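Local atomic coordinates of 4-hydroxy-tetrahydrodipicolinate synthase (Thermotoga maritima, PDB entry 1O5K), a protein that probably catalyses the condensation of pyruvate with aspartate-beta-semialdehyde to 4-hydroxy-tetrahydrodipicolinate, a step of lysine biosynthesis. Residues A[62-67]-A[93-98]; A[145-148]-A[152-155]; A[198-203]-A[207-212]; A[230-235]-A[242-247]. All coordinates share one frame; numbering follows the deposited sequence.

Interaction 1. Residues A[62-67]-A[93-98]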
# COMPACT_ATOMS: atom_id res chain seq x y z
N VAL A 62 15.99 -23.98 13.28
CA VAL A 62 17.08 -24.51 14.11
C VAL A 62 16.48 -24.96 15.43
O VAL A 62 15.84 -24.18 16.12
CB VAL A 62 18.12 -23.44 14.32
CG1 VAL A 62 19.21 -23.93 15.25
CG2 VAL A 62 18.74 -23.05 12.96
N ASN A 63 16.73 -26.21 15.79
CA ASN A 63 16.06 -26.84 16.91
C ASN A 63 16.76 -26.47 18.22
O ASN A 63 17.84 -25.87 18.21
CB ASN A 63 15.87 -28.34 16.67
CG ASN A 63 17.11 -29.16 16.94
OD1 ASN A 63 17.95 -28.82 17.79
ND2 ASN A 63 17.23 -30.28 16.24
N GLU A 64 16.16 -26.77 19.37
CA GLU A 64 16.72 -26.26 20.62
C GLU A 64 18.13 -26.75 20.91
O GLU A 64 18.96 -25.99 21.40
CB GLU A 64 15.81 -26.60 21.81
CG GLU A 64 14.47 -25.86 21.80
CD GLU A 64 14.00 -25.47 23.20
OE1 GLU A 64 14.19 -26.28 24.17
OE2 GLU A 64 13.45 -24.35 23.34
N ASP A 65 18.41 -28.02 20.64
CA ASP A 65 19.74 -28.55 20.89
C ASP A 65 20.78 -27.88 19.97
O ASP A 65 21.86 -27.51 20.39
CB ASP A 65 19.75 -30.06 20.77
CG ASP A 65 19.02 -30.74 21.96
OD1 ASP A 65 19.31 -30.34 23.13
OD2 ASP A 65 18.16 -31.66 21.83
N GLU A 66 20.40 -27.64 18.72
CA GLU A 66 21.25 -26.89 17.79
C GLU A 66 21.54 -25.45 18.21
O GLU A 66 22.66 -24.95 18.03
CB GLU A 66 20.59 -26.91 16.39
CG GLU A 66 20.72 -28.26 15.75
CD GLU A 66 19.87 -28.41 14.51
OE1 GLU A 66 18.85 -27.68 14.39
OE2 GLU A 66 20.22 -29.25 13.66
N ARG A 67 20.54 -24.78 18.75
CA ARG A 67 20.69 -23.42 19.24
C ARG A 67 21.74 -23.42 20.35
O ARG A 67 22.63 -22.55 20.37
CB ARG A 67 19.38 -22.93 19.84
CG ARG A 67 18.28 -22.73 18.88
CD ARG A 67 16.95 -22.37 19.59
NE ARG A 67 17.05 -21.17 20.41
CZ ARG A 67 16.82 -19.92 19.98
NH1 ARG A 67 16.45 -19.67 18.73
NH2 ARG A 67 16.96 -18.91 20.81
N THR A 93 4.35 -15.26 24.69
CA THR A 93 5.14 -14.57 25.72
C THR A 93 5.85 -15.61 26.63
O THR A 93 7.03 -15.45 27.01
CB THR A 93 4.20 -13.63 26.50
OG1 THR A 93 3.63 -12.68 25.56
CG2 THR A 93 5.01 -12.80 27.55
N GLU A 94 5.13 -16.69 26.95
CA GLU A 94 5.66 -17.72 27.83
C GLU A 94 6.85 -18.40 27.18
O GLU A 94 7.88 -18.61 27.80
CB GLU A 94 4.57 -18.76 28.14
CG GLU A 94 4.96 -19.79 29.17
CD GLU A 94 3.76 -20.66 29.56
OE1 GLU A 94 3.86 -21.90 29.43
OE2 GLU A 94 2.73 -20.08 29.99
N LYS A 95 6.69 -18.76 25.93
CA LYS A 95 7.75 -19.49 25.22
C LYS A 95 8.94 -18.59 24.96
O LYS A 95 10.07 -19.04 25.02
CB LYS A 95 7.27 -20.03 23.87
CG LYS A 95 8.35 -20.82 23.09
CD LYS A 95 8.85 -22.03 23.85
CE LYS A 95 10.17 -22.58 23.25
NZ LYS A 95 10.60 -23.88 23.90
N THR A 96 8.68 -17.31 24.72
CA THR A 96 9.75 -16.33 24.55
C THR A 96 10.61 -16.25 25.80
O THR A 96 11.83 -16.28 25.74
CB THR A 96 9.18 -14.96 24.18
OG1 THR A 96 8.54 -14.99 22.89
CG2 THR A 96 10.30 -13.96 24.02
N LEU A 97 9.98 -16.16 26.97
CA LEU A 97 10.74 -16.13 28.20
C LEU A 97 11.63 -17.37 28.33
O LEU A 97 12.78 -17.28 28.73
CB LEU A 97 9.82 -15.94 29.40
CG LEU A 97 10.56 -15.91 30.75
CD1 LEU A 97 11.67 -14.83 30.77
CD2 LEU A 97 9.57 -15.74 31.83
N LYS A 98 11.10 -18.54 28.00
CA LYS A 98 11.85 -19.75 28.08
C LYS A 98 13.11 -19.65 27.23
O LYS A 98 14.20 -20.00 27.66
CB LYS A 98 11.00 -20.94 27.63
CG LYS A 98 11.67 -22.31 27.77
CD LYS A 98 11.32 -23.20 26.57
CE LYS A 98 11.79 -24.63 26.73
NZ LYS A 98 11.17 -25.28 27.91
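Glu64 and Lys95 meet on the outside of the TIM barrel, where helices 64-78 and 93-106, successive in the chain, face each other near their N-terminal ends. The backbones stay well apart, with 11.0 Å between the nearest CA atoms, Glu64 and Lys98, and only long side chains can span that distance. Lys95 NZ forms a salt bridge with Glu64 OE2 at 2.9 Å, although NZ is modelled too near Lys98, which leaves the distance doubtful. A bend at chi2 (60°) carries the lysine's end closer to the glutamate. Gln102 NE2 also donates to Glu64 OE2, so two donors converge on this oxygen. Looser is the solvent side, where Lys98 crosses the glutamate at about a right angle. Its CE lies 3.8 Å from Glu64 OE2, while its NZ stays 4.9 Å from Glu64 OE1, where any attraction would probably be weak. An alanine in place of Glu64 would probably leave Lys95 without its counter-charge and Gln102 without this acceptor. The start of helix 64-78 is closed by a capping box: Glu66 N donates to Asn63 OD1, and in return Asn63 N donates to Glu66 OE1 at 2.9 Å, nearly straight at 173°.

Interaction 2. Residues A[145-148]-A[152-155]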
# COMPACT_ATOMS: atom_id res chain seq x y z
N ASN A 145 11.69 -4.78 15.48
CA ASN A 145 10.51 -4.38 14.74
C ASN A 145 10.73 -4.58 13.26
O ASN A 145 11.66 -4.03 12.68
CB ASN A 145 10.19 -2.91 15.03
CG ASN A 145 8.89 -2.48 14.43
OD1 ASN A 145 7.87 -3.16 14.61
ND2 ASN A 145 8.91 -1.37 13.69
N VAL A 146 9.88 -5.42 12.68
CA VAL A 146 10.02 -5.82 11.24
C VAL A 146 8.64 -6.16 10.69
O VAL A 146 8.30 -7.34 10.45
CB VAL A 146 11.10 -6.91 11.05
CG1 VAL A 146 10.86 -8.21 11.79
CG2 VAL A 146 11.31 -7.19 9.55
N PRO A 147 7.81 -5.12 10.53
CA PRO A 147 6.37 -5.32 10.19
C PRO A 147 6.12 -6.10 8.92
O PRO A 147 5.15 -6.83 8.82
CB PRO A 147 5.83 -3.90 10.07
CG PRO A 147 6.97 -2.99 10.14
CD PRO A 147 8.11 -3.70 10.78
N GLY A 148 7.01 -5.99 7.96
CA GLY A 148 6.86 -6.74 6.71
C GLY A 148 6.91 -8.26 6.88
O GLY A 148 6.30 -9.01 6.08
N VAL A 152 2.92 -6.74 12.32
CA VAL A 152 2.65 -5.75 13.36
C VAL A 152 3.81 -4.78 13.37
O VAL A 152 4.98 -5.19 13.18
CB VAL A 152 2.47 -6.40 14.74
CG1 VAL A 152 3.80 -6.96 15.28
CG2 VAL A 152 1.91 -5.36 15.69
N ASN A 153 3.49 -3.50 13.49
CA ASN A 153 4.48 -2.43 13.64
C ASN A 153 4.44 -1.87 15.06
O ASN A 153 3.35 -1.48 15.54
CB ASN A 153 4.16 -1.31 12.67
CG ASN A 153 5.18 -0.21 12.74
OD1 ASN A 153 6.35 -0.46 12.66
ND2 ASN A 153 4.71 1.05 12.92
N VAL A 154 5.59 -1.78 15.70
CA VAL A 154 5.72 -1.08 17.01
C VAL A 154 5.70 0.40 16.74
O VAL A 154 6.61 0.91 16.07
CB VAL A 154 7.06 -1.35 17.76
CG1 VAL A 154 7.04 -0.71 19.14
CG2 VAL A 154 7.35 -2.83 17.88
N LEU A 155 4.70 1.09 17.25
CA LEU A 155 4.64 2.53 17.03
C LEU A 155 5.78 3.16 17.80
O LEU A 155 6.15 2.64 18.85
CB LEU A 155 3.32 3.11 17.53
CG LEU A 155 2.08 2.70 16.80
CD1 LEU A 155 0.89 3.24 17.52
CD2 LEU A 155 2.08 3.14 15.31
O HOH W 1 7.41 -6.18 13.79
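Asn145 uses its whole side chain to join residues 145-148, which follow a barrel strand, to the returning residues 152-155. Its CB packs against Val154 CG2 at 4.0 Å. With CG anti to the backbone N (chi1 -173°), the amide is carried across to the other segment and works there with both ends. OD1 accepts from Val154 N at 2.9 Å; the bond is straight at the hydrogen, but the donor stands above the carbonyl plane, 47° out of it. Asn145 OD1 also takes a longer bond (3.2 Å) from a water, which accepts from Val146 N and donates to Val152 O, satisfying one backbone N-H and one carbonyl. ND2 donates to Asn153 OD1 at 2.9 Å, almost in its own amide plane, and to Glu174 OE2 as well; Asn153 OD1 has a second donor in Asn176. Asparagine suits this buried place because one short side chain offers both donor and acceptor. A leucine here would probably leave Val154 N without its acceptor and Glu174 and Asn153 OD1 without this donor. Beside this, the proline ring lies alongside Asn153, with Pro147 CG 3.6 Å from Asn153 OD1, and Pro147 CA makes a CA-H...O contact to Val152 O. Asn145 directly follows Tyr144, the probable proton donor/acceptor, at the end of strand 141-144, and its backbone pairs with Ala175 beyond strand 169-171. Residues 153-155 are held between Gln123 of helix 123-134 and Gln181 of helix 179-192, just ahead of helix 156-165.

Interaction 3. Residues A[198-203]-A[207-212]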
# COMPACT_ATOMS: atom_id res chain seq x y z
N VAL A 198 19.30 2.66 19.19
CA VAL A 198 18.46 2.43 18.07
C VAL A 198 19.38 2.06 16.90
O VAL A 198 20.19 2.87 16.47
CB VAL A 198 17.58 3.63 17.70
CG1 VAL A 198 16.72 3.22 16.48
CG2 VAL A 198 16.76 4.06 18.84
N TRP A 199 19.31 0.80 16.47
CA TRP A 199 20.09 0.28 15.36
C TRP A 199 19.18 0.04 14.20
O TRP A 199 17.99 -0.41 14.37
CB TRP A 199 20.79 -1.03 15.71
CG TRP A 199 21.71 -1.00 16.92
CD1 TRP A 199 22.98 -0.54 16.98
CD2 TRP A 199 21.37 -1.40 18.26
NE1 TRP A 199 23.48 -0.67 18.24
CE2 TRP A 199 22.53 -1.22 19.05
CE3 TRP A 199 20.23 -1.97 18.85
CZ2 TRP A 199 22.58 -1.56 20.39
CZ3 TRP A 199 20.28 -2.33 20.17
CH2 TRP A 199 21.42 -2.08 20.96
N SER A 200 19.67 0.32 13.00
CA SER A 200 18.93 -0.05 11.82
C SER A 200 18.82 -1.58 11.63
O SER A 200 19.80 -2.33 11.83
CB SER A 200 19.63 0.50 10.52
OG SER A 200 18.84 0.19 9.41
N GLY A 201 17.66 -2.03 11.19
CA GLY A 201 17.41 -3.39 10.79
C GLY A 201 17.41 -3.55 9.28
O GLY A 201 17.14 -4.63 8.77
N ASN A 202 17.75 -2.49 8.56
CA ASN A 202 17.90 -2.56 7.12
C ASN A 202 19.22 -1.95 6.70
O ASN A 202 19.52 -0.81 7.03
CB ASN A 202 16.79 -1.78 6.41
CG ASN A 202 15.46 -2.45 6.54
OD1 ASN A 202 15.25 -3.56 6.03
ND2 ASN A 202 14.55 -1.78 7.17
N ASP A 203 20.04 -2.74 6.04
CA ASP A 203 21.34 -2.19 5.60
C ASP A 203 21.20 -0.89 4.79
O ASP A 203 21.95 0.06 4.99
CB ASP A 203 22.09 -3.21 4.78
CG ASP A 203 22.59 -4.33 5.64
OD1 ASP A 203 23.32 -4.05 6.60
OD2 ASP A 203 22.27 -5.48 5.46
N PHE A 207 22.67 4.52 6.78
CA PHE A 207 23.11 5.89 6.59
C PHE A 207 22.09 6.90 7.14
O PHE A 207 22.41 7.78 7.93
CB PHE A 207 23.45 6.19 5.12
CG PHE A 207 23.81 7.62 4.88
CD1 PHE A 207 24.99 8.14 5.39
CD2 PHE A 207 22.93 8.50 4.19
CE1 PHE A 207 25.35 9.46 5.20
CE2 PHE A 207 23.26 9.85 4.05
CZ PHE A 207 24.46 10.31 4.55
N TYR A 208 20.84 6.73 6.74
CA TYR A 208 19.81 7.66 7.12
C TYR A 208 19.44 7.53 8.61
O TYR A 208 19.15 8.53 9.25
CB TYR A 208 18.61 7.58 6.18
CG TYR A 208 18.95 8.03 4.80
CD1 TYR A 208 19.20 9.36 4.52
CD2 TYR A 208 19.13 7.08 3.76
CE1 TYR A 208 19.60 9.77 3.27
CE2 TYR A 208 19.52 7.50 2.48
CZ TYR A 208 19.76 8.81 2.24
OH TYR A 208 20.15 9.24 0.98
N LEU A 209 19.50 6.31 9.13
CA LEU A 209 19.32 6.11 10.55
C LEU A 209 20.43 6.72 11.37
O LEU A 209 20.14 7.31 12.41
CB LEU A 209 19.13 4.63 10.87
CG LEU A 209 18.89 4.37 12.34
CD1 LEU A 209 17.73 3.34 12.40
CD2 LEU A 209 20.19 3.90 12.95
N LEU A 210 21.68 6.65 10.90
CA LEU A 210 22.75 7.42 11.55
C LEU A 210 22.44 8.93 11.56
O LEU A 210 22.60 9.59 12.58
CB LEU A 210 24.12 7.12 10.88
CG LEU A 210 24.58 5.66 11.12
CD1 LEU A 210 25.69 5.33 10.20
CD2 LEU A 210 25.03 5.49 12.60
N CYS A 211 22.02 9.47 10.41
CA CYS A 211 21.69 10.89 10.25
C CYS A 211 20.55 11.27 11.20
O CYS A 211 20.55 12.41 11.73
CB CYS A 211 21.30 11.22 8.80
SG CYS A 211 22.70 11.18 7.65
N ALA A 212 19.63 10.33 11.46
CA ALA A 212 18.52 10.56 12.40
C ALA A 212 18.98 10.62 13.86
O ALA A 212 18.24 11.04 14.75
CB ALA A 212 17.49 9.42 12.24
O HOH W 2 22.89 2.70 4.38
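Trp199, whose backbone C lies 4.0 Å from Leu209 CD1, sends its CB away from helix 206-212; the indole stacks with Phe14, and its NE1 donates to Phe14 O. On the helix, Phe207 carries Cys211 SG over one face, 3.7 Å above the plane and offset toward the rim. An edge of Phe207 meets the face of Tyr208, with Phe207 CD2 3.6 Å above the centre of the tyrosine ring. Tyr208 OH bonds Asp183 of a neighbouring subunit, so the helix also faces a subunit interface. The contact itself is carried by Leu209. A trans chi1 (-178°) sends its isobutyl fork over the backbone of residues 198-200. Leu209 CD1 and CD2 each come to 3.6 Å from Ser200 N, and CD2 also approaches Val198 O. Val198 CG1 adds an apolar touch to Leu209 CD1 at 4.2 Å. A branched aliphatic chain fits here because it can lie over a buried peptide and ask no hydrogen bond of it. Serine is small enough to let the fork in, and Ser200 OG donates to Asn202 O at 2.7 Å, tying the bend after it. A water bridges Asp203 O and Phe207 N, joining loop to helix. Residues 198-200 lie between strands 169-171 and 216-219 and help close the barrel: Trp199 bonds through its backbone to Ile172 and Glu174, and Ser200 to Gly216 and Ile218, while Leu209 also packs on Ile182 of helix 179-192.

Interaction 4. Residues A[230-235]-A[242-247]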
# COMPACT_ATOMS: atom_id res chain seq x y z
N VAL A 230 31.41 -1.59 8.41
CA VAL A 230 32.06 -0.95 9.55
C VAL A 230 32.51 0.44 9.18
O VAL A 230 32.36 1.36 9.96
CB VAL A 230 33.26 -1.81 10.05
CG1 VAL A 230 34.16 -1.06 11.00
CG2 VAL A 230 32.74 -3.03 10.71
N GLU A 231 33.12 0.59 8.00
CA GLU A 231 33.56 1.89 7.49
C GLU A 231 32.41 2.88 7.33
O GLU A 231 32.60 4.04 7.58
CB GLU A 231 34.28 1.69 6.15
CG GLU A 231 34.71 2.94 5.40
CD GLU A 231 35.32 2.64 4.02
OE1 GLU A 231 36.07 3.53 3.51
OE2 GLU A 231 35.01 1.56 3.41
N LEU A 232 31.26 2.42 6.88
CA LEU A 232 30.11 3.29 6.73
C LEU A 232 29.79 3.95 8.06
O LEU A 232 29.61 5.16 8.11
CB LEU A 232 28.92 2.51 6.16
CG LEU A 232 27.62 3.25 5.79
CD1 LEU A 232 26.76 2.37 4.91
CD2 LEU A 232 26.83 3.67 7.03
N CYS A 233 29.71 3.17 9.14
CA CYS A 233 29.40 3.74 10.46
C CYS A 233 30.55 4.57 11.00
O CYS A 233 30.36 5.69 11.46
CB CYS A 233 29.01 2.65 11.46
SG CYS A 233 27.59 1.65 10.93
N ALA A 234 31.76 4.03 10.90
CA ALA A 234 32.94 4.68 11.44
C ALA A 234 33.16 6.07 10.85
O ALA A 234 33.47 7.05 11.59
CB ALA A 234 34.17 3.80 11.23
N GLU A 235 32.99 6.19 9.53
CA GLU A 235 33.09 7.48 8.91
C GLU A 235 32.03 8.46 9.44
O GLU A 235 32.33 9.64 9.65
CB GLU A 235 33.01 7.35 7.38
CG GLU A 235 34.21 6.73 6.73
CD GLU A 235 35.43 7.63 6.70
OE1 GLU A 235 35.41 8.75 7.27
OE2 GLU A 235 36.45 7.22 6.14
N GLU A 242 29.84 12.94 4.34
CA GLU A 242 29.91 12.69 2.89
C GLU A 242 30.67 11.42 2.59
O GLU A 242 30.27 10.70 1.71
CB GLU A 242 30.51 13.88 2.16
CG GLU A 242 29.60 15.13 2.21
CD GLU A 242 29.67 15.96 3.49
OE1 GLU A 242 28.75 16.84 3.66
OE2 GLU A 242 30.64 15.77 4.31
N LYS A 243 31.69 11.08 3.38
CA LYS A 243 32.41 9.82 3.16
C LYS A 243 31.55 8.64 3.55
O LYS A 243 31.55 7.60 2.86
CB LYS A 243 33.73 9.76 3.93
CG LYS A 243 34.75 10.81 3.53
CD LYS A 243 36.10 10.53 4.20
CE LYS A 243 37.15 11.50 3.72
NZ LYS A 243 38.44 11.35 4.48
N SER A 244 30.79 8.77 4.64
CA SER A 244 29.82 7.73 5.02
C SER A 244 28.81 7.50 3.88
O SER A 244 28.54 6.35 3.50
CB SER A 244 29.10 8.07 6.33
OG SER A 244 28.18 7.08 6.76
N ARG A 245 28.28 8.59 3.33
CA ARG A 245 27.30 8.50 2.26
C ARG A 245 27.91 7.79 1.03
O ARG A 245 27.23 6.99 0.36
CB ARG A 245 26.83 9.89 1.86
CG ARG A 245 25.69 9.84 0.79
CD ARG A 245 25.08 11.22 0.59
NE ARG A 245 26.07 12.13 0.12
CZ ARG A 245 26.21 13.42 0.46
NH1 ARG A 245 25.42 14.01 1.34
NH2 ARG A 245 27.20 14.11 -0.05
N GLU A 246 29.17 8.09 0.73
CA GLU A 246 29.85 7.44 -0.40
C GLU A 246 29.99 5.92 -0.19
O GLU A 246 29.85 5.14 -1.15
CB GLU A 246 31.25 8.01 -0.61
CG GLU A 246 31.28 9.38 -1.25
N VAL A 247 30.29 5.49 1.03
CA VAL A 247 30.33 4.04 1.30
C VAL A 247 28.95 3.44 1.06
O VAL A 247 28.79 2.38 0.47
CB VAL A 247 30.78 3.70 2.75
CG1 VAL A 247 30.71 2.21 2.98
CG2 VAL A 247 32.18 4.25 3.02
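A helical hairpin brings Leu232 against Ser244, as helix 226-237 turns back into helix 241-257 beside the barrel. The two short segments run antiparallel at 163°, their axes 7.9 Å apart. Such closeness calls for a small residue at the crossing, and Ser244 provides it: its CA is 4.8 Å from that of Leu232. A chi1 of -179° swings Ser244 OG onto the neighbouring helix, where it donates to Leu232 O at 2.7 Å, the donor standing 30° off the carbonyl plane. This buried hydroxyl thereby finds an acceptor on the opposite backbone. One turn on, Val247 sets its two methyls against neighbouring residues of helix 226-237. CG1 packs on Leu232 CB at 3.7 Å, and CG2 rests against the CG and CD of the extended Glu231. Nearer the hairpin's turn, Glu235 lays its CB over Ser244 N, and its chain, bent at chi2, crosses Lys243 obliquely so that Glu235 OE1 meets Lys243 CD at 3.6 Å. The extended chain carries Lys243 NZ past the carboxylate, to 4.9 Å from Glu235 OE1, which takes instead a hydrogen bond from Asn240, between the helices. The chemistry is thus graded: a hydroxyl and aliphatic groups close the inner side, whereas the acids and the lysine along the outer side contribute mainly their methylene stems, and their charges would probably pull on each other only weakly.

Interactions 3 and 4 touch directly, their centres 12 Å apart: Phe207 CE1 packs 3.6 Å from Arg245 N, and Leu210 CD1 lies 3.8 Å from Leu232 CD2. Interaction 2 is separate from interaction 3, about 6 Å away at the nearest atoms, yet both border the probable active site: the side chain of Asn145 is about 6 Å from that of Tyr144, and that of Trp199 about 4 Å from that of Ile218, predicted to bind pyruvate. Interactions 1 and 4 lie away from those sites, on opposite sides of the chain's centre, with centres 37 Å apart. Along the sequence all four contacts follow one another in series.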